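Local coordinates for enterobactin synthetase component F-related protein (Vibrio cholerae serotype O1, PDB 4OXI), which probably activates glycine with ATP, as an adenylation enzyme of a lipopolysaccharide modification pathway, and binds glycyl-adenosine-5'-phosphate, at residues P355-Y360 and V369-F374; S382-R387 and V460-G465; G415-S420 and D452-S457. All blocks are in the same frame, centred on the assembly; numbering follows the deposited sequence.

Overall arrangement
All three contacts lie on the same side of the chain's centre and touch glycyl-adenosine-5'-phosphate. Contact 1 holds the adenine amino group, contact 2 flanks the adenine, and contact 3 grips the ribose. The centres of contacts 1 and 2 are about 9 Å apart, as are those of contacts 2 and 3. The centres of contacts 1 and 3 are about 16 Å apart. Contact 1 meets contact 2 where Thr370 OG1 lies 2.7 Å from Ile385 O. It meets contact 3 where Tyr360 OH lies 2.6 Å from Asp452 OD2. Contact 3 is nested in the loop closed by contact 2, and strands 445-457 and 460-466 are sheet neighbours.

Contact 1 of 3, residues P355-Y360 and V369-F374; sequences PVINLY and VTYHRF. With GAP (glycyl-adenosine-5'-phosphate), chain B.
Tyr360 swings its ring opposite its backbone N (chi1 157°), while Thr370 tucks OG1 between its own backbone N and carbonyl carbon (chi1 73°). The two side chains cross at a slant. OG1 comes to the edge of the Tyr360 ring, 3.6 Å from Tyr360 CD2, and bonds to Ile385 O. The Val369 side chain lies beside that of Tyr360, with Val369 CG1 3.9 Å from Tyr360 CE2.

The Tyr360 carbonyl is gripped twice. Val369 N donates to Tyr360 O at 2.6 Å and Thr370 N does so at 3.0 Å, the latter in the carbonyl plane. This is a classic beta bulge. Tyr360 N donates back to Thr370 O. Beyond the bulge the strands pair regularly, with bonds both ways between Asn358 and His372 and one from Phe374 N to Val356 O. Water 1 extends the pairing by joining Val356 N to Phe374 O.

On one face of the sheet, Ile357 CD1 presses on Arg373 CG at 3.5 Å, and Leu359 CD2 touches Tyr371 CB at 3.6 Å. Phe334 of the neighbouring strand 332-336 packs against both Ile357 and Leu359. The other face carries Asn358, Tyr360, Thr370 and His372.

The ligand's amino nitrogen N6 donates to Leu359 O at 2.7 Å and to Asn358 OD1 at 2.9 Å. The second bond is more bent. Asn358 ND2 is held by Pro384 O. Together with OD1's bond to the ligand, this sets the amide's rotation. The whole is an antiparallel beta hairpin whose Asn358-Tyr360 end forms part of the adenine site of an adenylate-forming enzyme.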
loop_
_atom_site.group_PDB
_atom_site.type_symbol
_atom_site.label_atom_id
_atom_site.label_comp_id
_atom_site.label_asym_id
_atom_site.label_seq_id
_atom_site.Cartn_x
_atom_site.Cartn_y
_atom_site.Cartn_z
ATOM N N PRO A 355 7.202 -21.887 -3.997
ATOM C CA PRO A 355 7.132 -21.215 -2.688
ATOM C C PRO A 355 6.024 -20.151 -2.515
ATOM O O PRO A 355 5.730 -19.375 -3.429
ATOM C CB PRO A 355 8.513 -20.564 -2.560
ATOM C CG PRO A 355 9.436 -21.499 -3.309
ATOM C CD PRO A 355 8.601 -22.041 -4.463
ATOM N N VAL A 356 5.422 -20.143 -1.328
ATOM C CA VAL A 356 4.415 -19.170 -0.943
ATOM C C VAL A 356 4.951 -18.501 0.315
ATOM O O VAL A 356 5.400 -19.186 1.222
ATOM C CB VAL A 356 3.081 -19.871 -0.636
ATOM C CG1 VAL A 356 2.105 -18.916 -0.006
ATOM C CG2 VAL A 356 2.489 -20.481 -1.916
ATOM N N ILE A 357 4.933 -17.171 0.365
ATOM C CA ILE A 357 5.544 -16.440 1.473
ATOM C C ILE A 357 4.507 -15.555 2.156
ATOM O O ILE A 357 3.863 -14.739 1.492
ATOM C CB ILE A 357 6.685 -15.525 0.976
ATOM C CG1 ILE A 357 7.682 -16.292 0.105
ATOM C CG2 ILE A 357 7.392 -14.841 2.145
ATOM C CD1 ILE A 357 8.279 -17.494 0.789
ATOM N N ASN A 358 4.332 -15.710 3.466
ATOM C CA ASN A 358 3.431 -14.837 4.227
ATOM C C ASN A 358 4.233 -13.616 4.637
ATOM O O ASN A 358 5.314 -13.768 5.196
ATOM C CB ASN A 358 2.887 -15.560 5.474
ATOM C CG ASN A 358 1.721 -14.819 6.140
ATOM O OD1 ASN A 358 1.148 -13.886 5.569
ATOM N ND2 ASN A 358 1.347 -15.259 7.343
ATOM N N LEU A 359 3.742 -12.415 4.340
ATOM C CA LEU A 359 4.439 -11.196 4.760
ATOM C C LEU A 359 3.543 -10.431 5.711
ATOM O O LEU A 359 2.337 -10.352 5.477
ATOM C CB LEU A 359 4.744 -10.289 3.568
ATOM C CG LEU A 359 5.744 -10.695 2.497
ATOM C CD1 LEU A 359 5.887 -9.598 1.402
ATOM C CD2 LEU A 359 7.057 -10.950 3.149
ATOM N N TYR A 360 4.121 -9.852 6.766
ATOM C CA TYR A 360 3.347 -9.046 7.707
ATOM C C TYR A 360 3.993 -7.687 7.964
ATOM O O TYR A 360 5.213 -7.577 8.089
ATOM C CB TYR A 360 3.116 -9.774 9.060
ATOM C CG TYR A 360 2.839 -8.800 10.190
ATOM C CD1 TYR A 360 1.534 -8.428 10.514
ATOM C CD2 TYR A 360 3.882 -8.214 10.905
ATOM C CE1 TYR A 360 1.284 -7.501 11.526
ATOM C CE2 TYR A 360 3.641 -7.280 11.901
ATOM C CZ TYR A 360 2.343 -6.937 12.215
ATOM O OH TYR A 360 2.109 -6.013 13.219
ATOM N N VAL A 369 7.363 -6.228 7.746
ATOM C CA VAL A 369 8.500 -6.277 8.663
ATOM C C VAL A 369 8.863 -7.709 9.062
ATOM O O VAL A 369 9.975 -7.969 9.525
ATOM C CB VAL A 369 8.267 -5.379 9.914
ATOM C CG1 VAL A 369 7.174 -5.945 10.785
ATOM C CG2 VAL A 369 9.549 -5.202 10.708
ATOM N N THR A 370 7.935 -8.645 8.877
ATOM C CA THR A 370 8.257 -10.050 9.063
ATOM C C THR A 370 7.798 -10.863 7.873
ATOM O O THR A 370 7.003 -10.393 7.044
ATOM C CB THR A 370 7.578 -10.654 10.303
ATOM O OG1 THR A 370 6.179 -10.821 10.035
ATOM C CG2 THR A 370 7.781 -9.768 11.544
ATOM N N TYR A 371 8.274 -12.100 7.815
ATOM C CA TYR A 371 7.940 -13.014 6.733
ATOM C C TYR A 371 8.015 -14.444 7.250
ATOM O O TYR A 371 8.713 -14.731 8.228
ATOM C CB TYR A 371 8.934 -12.870 5.587
ATOM C CG TYR A 371 10.248 -13.561 5.879
ATOM C CD1 TYR A 371 10.542 -14.804 5.330
ATOM C CD2 TYR A 371 11.194 -12.974 6.716
ATOM C CE1 TYR A 371 11.739 -15.446 5.602
ATOM C CE2 TYR A 371 12.397 -13.613 6.997
ATOM C CZ TYR A 371 12.661 -14.845 6.432
ATOM O OH TYR A 371 13.849 -15.481 6.693
ATOM N N HIS A 372 7.323 -15.342 6.567
ATOM C CA HIS A 372 7.370 -16.740 6.905
ATOM C C HIS A 372 7.114 -17.580 5.663
ATOM O O HIS A 372 6.080 -17.412 5.019
ATOM C CB HIS A 372 6.291 -17.057 7.925
ATOM C CG HIS A 372 6.353 -18.462 8.427
ATOM N ND1 HIS A 372 7.365 -18.909 9.252
ATOM C CD2 HIS A 372 5.537 -19.524 8.216
ATOM C CE1 HIS A 372 7.164 -20.187 9.529
ATOM N NE2 HIS A 372 6.066 -20.583 8.912
ATOM N N ARG A 373 8.028 -18.486 5.318
ATOM C CA ARG A 373 7.755 -19.405 4.208
ATOM C C ARG A 373 6.699 -20.425 4.613
ATOM O O ARG A 373 6.847 -21.126 5.621
ATOM C CB ARG A 373 9.011 -20.140 3.749
ATOM C CG ARG A 373 10.085 -19.237 3.213
ATOM C CD ARG A 373 11.241 -20.035 2.590
ATOM N NE ARG A 373 12.360 -19.139 2.313
ATOM C CZ ARG A 373 13.186 -18.671 3.249
ATOM N NH1 ARG A 373 14.172 -17.845 2.910
ATOM N NH2 ARG A 373 13.026 -19.023 4.527
ATOM N N PHE A 374 5.633 -20.504 3.825
ATOM C CA PHE A 374 4.572 -21.450 4.083
ATOM C C PHE A 374 5.132 -22.876 4.055
ATOM O O PHE A 374 5.811 -23.267 3.101
ATOM C CB PHE A 374 3.486 -21.297 3.029
ATOM C CG PHE A 374 2.434 -22.350 3.090
ATOM C CD1 PHE A 374 1.575 -22.424 4.170
ATOM C CD2 PHE A 374 2.297 -23.272 2.059
ATOM C CE1 PHE A 374 0.582 -23.405 4.223
ATOM C CE2 PHE A 374 1.315 -24.254 2.099
ATOM C CZ PHE A 374 0.452 -24.318 3.179
HETATM N N GAP B . 1.753 -2.927 4.451
HETATM C CA GAP B . 0.873 -4.110 4.219
HETATM C C GAP B . -0.475 -3.792 4.837
HETATM O O GAP B . -1.422 -4.556 4.781
HETATM P PA GAP B . -1.904 -1.888 6.212
HETATM O O1A GAP B . -1.344 -0.757 7.039
HETATM O O2A GAP B . -2.978 -1.627 5.168
HETATM O O3A GAP B . -0.602 -2.520 5.525
HETATM C "C5'" GAP B . -1.629 -3.290 8.411
HETATM O "O5'" GAP B . -2.419 -2.996 7.258
HETATM C "C4'" GAP B . -2.362 -4.310 9.258
HETATM O "O4'" GAP B . -2.758 -5.412 8.438
HETATM C "C3'" GAP B . -1.487 -4.950 10.313
HETATM O "O3'" GAP B . -1.414 -4.138 11.484
HETATM C "C2'" GAP B . -2.188 -6.277 10.543
HETATM O "O2'" GAP B . -3.354 -6.090 11.330
HETATM C "C1'" GAP B . -2.744 -6.626 9.187
HETATM N N9 GAP B . -1.836 -7.584 8.517
HETATM C C8 GAP B . -0.885 -7.267 7.618
HETATM N N7 GAP B . -0.238 -8.375 7.179
HETATM C C5 GAP B . -0.778 -9.433 7.823
HETATM C C6 GAP B . -0.546 -10.892 7.839
HETATM N N6 GAP B . 0.398 -11.456 7.039
HETATM N N1 GAP B . -1.323 -11.636 8.661
HETATM C C2 GAP B . -2.274 -11.086 9.451
HETATM N N3 GAP B . -2.532 -9.764 9.482
HETATM C C4 GAP B . -1.832 -8.905 8.701
HETATM O O HOH W 1 6.296 -22.262 0.436
#

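Contact 2 of 3, residues S382-R387 and V460-G465; sequences SVPIGR and VLIHLG. With GAP (glycyl-adenosine-5'-phosphate), chain B.
A classic beta bulge joins loop 382-387 to strand 460-465, with Ile385 and Gly386 both facing Leu461. It lies beside the adenine pocket. Leu461 O accepts from Ile385 N at 2.9 Å, through a rather bent bond (131° at the hydrogen). Gly386 N adds a straighter but weak bond to the same oxygen. In return, Leu461 N donates to Gly386 O at 2.9 Å. Gly386 has a positive phi of 94°, a conformation that suits a residue without a side chain. This is a single bridge; the chain then goes on into strand 387-388, beside strand 370-373.

Apolar groups close in around the bridge. Pro384 and Ile462 lie side by side, and Pro384 CB is 3.5 Å from Ile462 CD1. Val460 CG2 reaches the same proline CB at a slant, at 3.7 Å. His372 of strand 370-373 also packs on Pro384 and Val460. Ile385 CG1 sits between the backbone N and carbonyl carbon (chi1 52°), which sets it against Leu461 CB at 3.7 Å. Its CG2 branch instead turns to the ligand and to His463 CB. One water completes the seam, donating to Val383 O and accepting from His463 N.

Ile385 and His463 both border the adenine. Ile385 CG2 touches the ligand's N1 at 3.6 Å. His463 CG lies opposite its own backbone N, and NE2 bonds to Asp452, which helps fix the turn of the ring. One face of the imidazole thus meets the purine, with the ligand's N3 3.9 Å above the ring plane, over its centre.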
loop_
_atom_site.group_PDB
_atom_site.type_symbol
_atom_site.label_atom_id
_atom_site.label_comp_id
_atom_site.label_asym_id
_atom_site.label_seq_id
_atom_site.Cartn_x
_atom_site.Cartn_y
_atom_site.Cartn_z
ATOM N N SER A 382 -3.477 -21.757 10.707
ATOM C CA SER A 382 -3.096 -20.510 10.043
ATOM C C SER A 382 -1.601 -20.511 9.774
ATOM O O SER A 382 -0.846 -21.261 10.398
ATOM C CB SER A 382 -3.426 -19.317 10.927
ATOM O OG SER A 382 -2.692 -19.418 12.136
ATOM N N VAL A 383 -1.178 -19.669 8.843
ATOM C CA VAL A 383 0.236 -19.511 8.547
ATOM C C VAL A 383 0.787 -18.445 9.477
ATOM O O VAL A 383 0.221 -17.351 9.581
ATOM C CB VAL A 383 0.439 -19.100 7.084
ATOM C CG1 VAL A 383 1.917 -18.958 6.756
ATOM C CG2 VAL A 383 -0.228 -20.107 6.156
ATOM N N PRO A 384 1.876 -18.764 10.185
ATOM C CA PRO A 384 2.550 -17.783 11.050
ATOM C C PRO A 384 2.965 -16.542 10.257
ATOM O O PRO A 384 3.184 -16.652 9.051
ATOM C CB PRO A 384 3.812 -18.524 11.504
ATOM C CG PRO A 384 3.460 -20.009 11.375
ATOM C CD PRO A 384 2.489 -20.107 10.239
ATOM N N ILE A 385 3.078 -15.389 10.913
ATOM C CA ILE A 385 3.645 -14.209 10.253
ATOM C C ILE A 385 5.173 -14.250 10.342
ATOM O O ILE A 385 5.872 -13.484 9.677
ATOM C CB ILE A 385 3.096 -12.882 10.825
ATOM C CG1 ILE A 385 3.235 -12.822 12.346
ATOM C CG2 ILE A 385 1.630 -12.706 10.452
ATOM C CD1 ILE A 385 2.955 -11.397 12.922
ATOM N N GLY A 386 5.691 -15.147 11.177
ATOM C CA GLY A 386 7.096 -15.521 11.083
ATOM C C GLY A 386 8.032 -14.746 11.979
ATOM O O GLY A 386 7.780 -14.575 13.180
ATOM N N ARG A 387 9.125 -14.280 11.395
ATOM C CA ARG A 387 10.092 -13.485 12.135
ATOM C C ARG A 387 10.584 -12.327 11.288
ATOM O O ARG A 387 10.375 -12.302 10.071
ATOM C CB ARG A 387 11.268 -14.357 12.588
ATOM C CG ARG A 387 11.806 -15.270 11.497
ATOM C CD ARG A 387 13.129 -15.961 11.918
ATOM N NE ARG A 387 12.960 -16.780 13.115
ATOM C CZ ARG A 387 13.699 -16.648 14.212
ATOM N NH1 ARG A 387 13.473 -17.425 15.270
ATOM N NH2 ARG A 387 14.668 -15.740 14.250
ATOM N N VAL A 460 8.353 -18.667 16.085
ATOM C CA VAL A 460 7.766 -17.702 15.159
ATOM C C VAL A 460 6.532 -17.019 15.753
ATOM O O VAL A 460 5.990 -17.460 16.766
ATOM C CB VAL A 460 7.400 -18.361 13.811
ATOM C CG1 VAL A 460 8.647 -18.927 13.145
ATOM C CG2 VAL A 460 6.394 -19.463 14.024
ATOM N N LEU A 461 6.093 -15.939 15.122
ATOM C CA LEU A 461 4.928 -15.216 15.604
ATOM C C LEU A 461 3.674 -15.718 14.912
ATOM O O LEU A 461 3.684 -16.000 13.716
ATOM C CB LEU A 461 5.106 -13.718 15.359
ATOM C CG LEU A 461 6.161 -13.041 16.226
ATOM C CD1 LEU A 461 6.381 -11.602 15.784
ATOM C CD2 LEU A 461 5.716 -13.085 17.677
ATOM N N ILE A 462 2.595 -15.850 15.672
ATOM C CA ILE A 462 1.289 -16.166 15.104
ATOM C C ILE A 462 0.377 -14.967 15.353
ATOM O O ILE A 462 0.305 -14.481 16.478
ATOM C CB ILE A 462 0.660 -17.380 15.800
ATOM C CG1 ILE A 462 1.637 -18.560 15.823
ATOM C CG2 ILE A 462 -0.670 -17.744 15.147
ATOM C CD1 ILE A 462 2.007 -19.044 14.476
ATOM N N HIS A 463 -0.318 -14.495 14.320
ATOM C CA HIS A 463 -1.168 -13.315 14.470
ATOM C C HIS A 463 -2.516 -13.760 14.976
ATOM O O HIS A 463 -3.151 -14.593 14.346
ATOM C CB HIS A 463 -1.334 -12.579 13.133
ATOM C CG HIS A 463 -2.150 -11.325 13.225
ATOM N ND1 HIS A 463 -3.528 -11.327 13.190
ATOM C CD2 HIS A 463 -1.780 -10.025 13.346
ATOM C CE1 HIS A 463 -3.973 -10.084 13.288
ATOM N NE2 HIS A 463 -2.934 -9.276 13.387
ATOM N N LEU A 464 -2.955 -13.195 16.102
ATOM C CA LEU A 464 -4.184 -13.636 16.772
ATOM C C LEU A 464 -5.383 -12.699 16.569
ATOM O O LEU A 464 -6.538 -13.109 16.711
ATOM C CB LEU A 464 -3.924 -13.830 18.268
ATOM C CG LEU A 464 -2.867 -14.885 18.605
ATOM C CD1 LEU A 464 -2.532 -14.898 20.087
ATOM C CD2 LEU A 464 -3.309 -16.272 18.152
ATOM N N GLY A 465 -5.114 -11.444 16.226
ATOM C CA GLY A 465 -6.171 -10.459 16.091
ATOM C C GLY A 465 -5.685 -9.097 16.531
ATOM O O GLY A 465 -4.477 -8.839 16.561
HETATM N N GAP B . 1.753 -2.927 4.451
HETATM C CA GAP B . 0.873 -4.110 4.219
HETATM C C GAP B . -0.475 -3.792 4.837
HETATM O O GAP B . -1.422 -4.556 4.781
HETATM P PA GAP B . -1.904 -1.888 6.212
HETATM O O1A GAP B . -1.344 -0.757 7.039
HETATM O O2A GAP B . -2.978 -1.627 5.168
HETATM O O3A GAP B . -0.602 -2.520 5.525
HETATM C "C5'" GAP B . -1.629 -3.290 8.411
HETATM O "O5'" GAP B . -2.419 -2.996 7.258
HETATM C "C4'" GAP B . -2.362 -4.310 9.258
HETATM O "O4'" GAP B . -2.758 -5.412 8.438
HETATM C "C3'" GAP B . -1.487 -4.950 10.313
HETATM O "O3'" GAP B . -1.414 -4.138 11.484
HETATM C "C2'" GAP B . -2.188 -6.277 10.543
HETATM O "O2'" GAP B . -3.354 -6.090 11.330
HETATM C "C1'" GAP B . -2.744 -6.626 9.187
HETATM N N9 GAP B . -1.836 -7.584 8.517
HETATM C C8 GAP B . -0.885 -7.267 7.618
HETATM N N7 GAP B . -0.238 -8.375 7.179
HETATM C C5 GAP B . -0.778 -9.433 7.823
HETATM C C6 GAP B . -0.546 -10.892 7.839
HETATM N N6 GAP B . 0.398 -11.456 7.039
HETATM N N1 GAP B . -1.323 -11.636 8.661
HETATM C C2 GAP B . -2.274 -11.086 9.451
HETATM N N3 GAP B . -2.532 -9.764 9.482
HETATM C C4 GAP B . -1.832 -8.905 8.701
HETATM O O HOH W 2 -0.369 -15.735 11.684
#

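Contact 3 of 3, residues G415-S420 and D452-S457; sequences GELLLS and DIVTKS. With GAP (glycyl-adenosine-5'-phosphate), chain B.
Asp452 brings two flat groups to this contact: its carboxylate meets the ligand's ribose, and its peptide carbonyl meets Leu417. Each carboxylate oxygen takes one ribose hydroxyl: the ligand's O2' donates to OD1 and its O3' to OD2, both at 2.6 Å. Asp452 CG lies opposite the carbonyl carbon, beside the backbone N (chi1 -65°), which turns the carboxylate to the ribose. The Asp452 carbonyl accepts from Leu417 N at 2.8 Å, with the donor nearly along the C=O axis. Glu416 OE2 takes Gly451 N and a salt bridge from Arg467.

Gly415 and Val454 exchange two straight bonds. Val454 N donates to Gly415 O at 2.8 Å, and Gly415 N to Val454 O at 3.0 Å. Glu416 and Ile453 form the next, non-hydrogen-bonded pair. Their alpha carbons make CA-H...O contacts of their own: Glu416 CA lies 3.3 Å from Asp452 O, and Ile453 CA lies 3.4 Å from Gly415 O.

Side chains add little between the segments. Ile453 CD1 reaches back to Glu416 CB at 4.0 Å. Leu417 CB meets Val454 CG1 at 4.1 Å, and Leu461 of strand 460-466 packs on both residues. The chain turns a corner at Gly415, and the short segments run at 101°. Strand 416-419 then pairs on with the earlier part of strand 445-457, at Ser450 and Tyr448.

Each carboxylate oxygen of Asp452 also has protein partners. OD1 bonds to His463 NE2 and forms a salt bridge with Arg466, and OD2 bonds to Tyr360 OH. An antiparallel strand pairing that places an aspartate at the ribose hydroxyls is typical of the nucleotide site of adenylation domains, in which this aspartate follows glycine in a Tyr-Arg-Ser-Gly-Asp sequence.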
loop_
_atom_site.group_PDB
_atom_site.type_symbol
_atom_site.label_atom_id
_atom_site.label_comp_id
_atom_site.label_asym_id
_atom_site.label_seq_id
_atom_site.Cartn_x
_atom_site.Cartn_y
_atom_site.Cartn_z
ATOM N N GLY A 415 0.864 -11.197 23.541
ATOM C CA GLY A 415 0.591 -9.785 23.754
ATOM C C GLY A 415 0.640 -8.957 22.478
ATOM O O GLY A 415 0.592 -9.492 21.363
ATOM N N GLU A 416 0.725 -7.641 22.639
ATOM C CA GLU A 416 0.740 -6.745 21.500
ATOM C C GLU A 416 2.138 -6.638 20.907
ATOM O O GLU A 416 3.115 -6.486 21.635
ATOM C CB GLU A 416 0.230 -5.360 21.895
ATOM C CG GLU A 416 0.452 -4.322 20.808
ATOM C CD GLU A 416 -0.231 -3.011 21.095
ATOM O OE1 GLU A 416 -0.777 -2.856 22.207
ATOM O OE2 GLU A 416 -0.230 -2.135 20.200
ATOM N N LEU A 417 2.222 -6.715 19.585
ATOM C CA LEU A 417 3.492 -6.623 18.872
ATOM C C LEU A 417 3.953 -5.177 18.763
ATOM O O LEU A 417 3.166 -4.300 18.395
ATOM C CB LEU A 417 3.339 -7.217 17.470
ATOM C CG LEU A 417 4.603 -7.408 16.639
ATOM C CD1 LEU A 417 5.540 -8.330 17.368
ATOM C CD2 LEU A 417 4.263 -7.982 15.259
ATOM N N LEU A 418 5.227 -4.932 19.078
ATOM C CA LEU A 418 5.809 -3.606 18.967
ATOM C C LEU A 418 6.873 -3.643 17.882
ATOM O O LEU A 418 7.603 -4.625 17.758
ATOM C CB LEU A 418 6.457 -3.183 20.285
ATOM C CG LEU A 418 5.584 -3.136 21.535
ATOM C CD1 LEU A 418 6.392 -2.646 22.722
ATOM C CD2 LEU A 418 4.399 -2.234 21.305
ATOM N N LEU A 419 6.962 -2.573 17.095
ATOM C CA LEU A 419 7.895 -2.540 15.977
ATOM C C LEU A 419 8.920 -1.430 16.178
ATOM O O LEU A 419 8.615 -0.380 16.759
ATOM C CB LEU A 419 7.133 -2.320 14.663
ATOM C CG LEU A 419 5.945 -3.259 14.452
ATOM C CD1 LEU A 419 5.165 -2.843 13.227
ATOM C CD2 LEU A 419 6.417 -4.699 14.309
ATOM N N SER A 420 10.132 -1.655 15.693
ATOM C CA SER A 420 11.148 -0.613 15.705
ATOM C C SER A 420 12.141 -0.880 14.588
ATOM O O SER A 420 12.037 -1.882 13.884
ATOM C CB SER A 420 11.886 -0.609 17.039
ATOM O OG SER A 420 12.582 -1.832 17.205
ATOM N N ASP A 452 -1.536 -5.081 16.930
ATOM C CA ASP A 452 -1.718 -6.494 16.601
ATOM C C ASP A 452 -1.369 -7.373 17.801
ATOM O O ASP A 452 -0.330 -7.188 18.452
ATOM C CB ASP A 452 -0.851 -6.886 15.399
ATOM C CG ASP A 452 -1.261 -6.173 14.116
ATOM O OD1 ASP A 452 -2.443 -6.299 13.732
ATOM O OD2 ASP A 452 -0.413 -5.478 13.504
ATOM N N ILE A 453 -2.242 -8.332 18.087
ATOM C CA ILE A 453 -2.040 -9.270 19.187
ATOM C C ILE A 453 -1.401 -10.540 18.626
ATOM O O ILE A 453 -1.947 -11.142 17.696
ATOM C CB ILE A 453 -3.390 -9.619 19.866
ATOM C CG1 ILE A 453 -4.040 -8.343 20.415
ATOM C CG2 ILE A 453 -3.202 -10.676 20.961
ATOM C CD1 ILE A 453 -3.108 -7.527 21.311
ATOM N N VAL A 454 -0.244 -10.934 19.165
ATOM C CA VAL A 454 0.460 -12.107 18.652
ATOM C C VAL A 454 0.851 -13.086 19.749
ATOM O O VAL A 454 0.828 -12.755 20.938
ATOM C CB VAL A 454 1.743 -11.710 17.911
ATOM C CG1 VAL A 454 1.430 -10.731 16.788
ATOM C CG2 VAL A 454 2.737 -11.104 18.886
ATOM N N THR A 455 1.216 -14.297 19.337
ATOM C CA THR A 455 1.859 -15.240 20.247
ATOM C C THR A 455 3.159 -15.781 19.635
ATOM O O THR A 455 3.253 -15.951 18.419
ATOM C CB THR A 455 0.916 -16.405 20.638
ATOM O OG1 THR A 455 1.574 -17.249 21.590
ATOM C CG2 THR A 455 0.561 -17.226 19.435
ATOM N N LYS A 456 4.171 -16.015 20.467
ATOM C CA LYS A 456 5.399 -16.638 19.985
ATOM C C LYS A 456 5.318 -18.148 20.175
ATOM O O LYS A 456 5.218 -18.640 21.299
ATOM C CB LYS A 456 6.624 -16.089 20.704
ATOM C CG LYS A 456 7.930 -16.622 20.141
ATOM C CD LYS A 456 9.121 -15.971 20.798
ATOM C CE LYS A 456 10.435 -16.534 20.267
ATOM N NZ LYS A 456 11.601 -15.976 21.025
ATOM N N SER A 457 5.347 -18.884 19.074
ATOM C CA SER A 457 5.187 -20.326 19.140
ATOM C C SER A 457 6.194 -20.991 18.224
ATOM O O SER A 457 6.291 -20.633 17.050
ATOM C CB SER A 457 3.775 -20.721 18.729
ATOM O OG SER A 457 3.624 -22.128 18.775
HETATM N N GAP B . 1.753 -2.927 4.451
HETATM C CA GAP B . 0.873 -4.110 4.219
HETATM C C GAP B . -0.475 -3.792 4.837
HETATM O O GAP B . -1.422 -4.556 4.781
HETATM P PA GAP B . -1.904 -1.888 6.212
HETATM O O1A GAP B . -1.344 -0.757 7.039
HETATM O O2A GAP B . -2.978 -1.627 5.168
HETATM O O3A GAP B . -0.602 -2.520 5.525
HETATM C "C5'" GAP B . -1.629 -3.290 8.411
HETATM O "O5'" GAP B . -2.419 -2.996 7.258
HETATM C "C4'" GAP B . -2.362 -4.310 9.258
HETATM O "O4'" GAP B . -2.758 -5.412 8.438
HETATM C "C3'" GAP B . -1.487 -4.950 10.313
HETATM O "O3'" GAP B . -1.414 -4.138 11.484
HETATM C "C2'" GAP B . -2.188 -6.277 10.543
HETATM O "O2'" GAP B . -3.354 -6.090 11.330
HETATM C "C1'" GAP B . -2.744 -6.626 9.187
HETATM N N9 GAP B . -1.836 -7.584 8.517
HETATM C C8 GAP B . -0.885 -7.267 7.618
HETATM N N7 GAP B . -0.238 -8.375 7.179
HETATM C C5 GAP B . -0.778 -9.433 7.823
HETATM C C6 GAP B . -0.546 -10.892 7.839
HETATM N N6 GAP B . 0.398 -11.456 7.039
HETATM N N1 GAP B . -1.323 -11.636 8.661
HETATM C C2 GAP B . -2.274 -11.086 9.451
HETATM N N3 GAP B . -2.532 -9.764 9.482
HETATM C C4 GAP B . -1.832 -8.905 8.701
#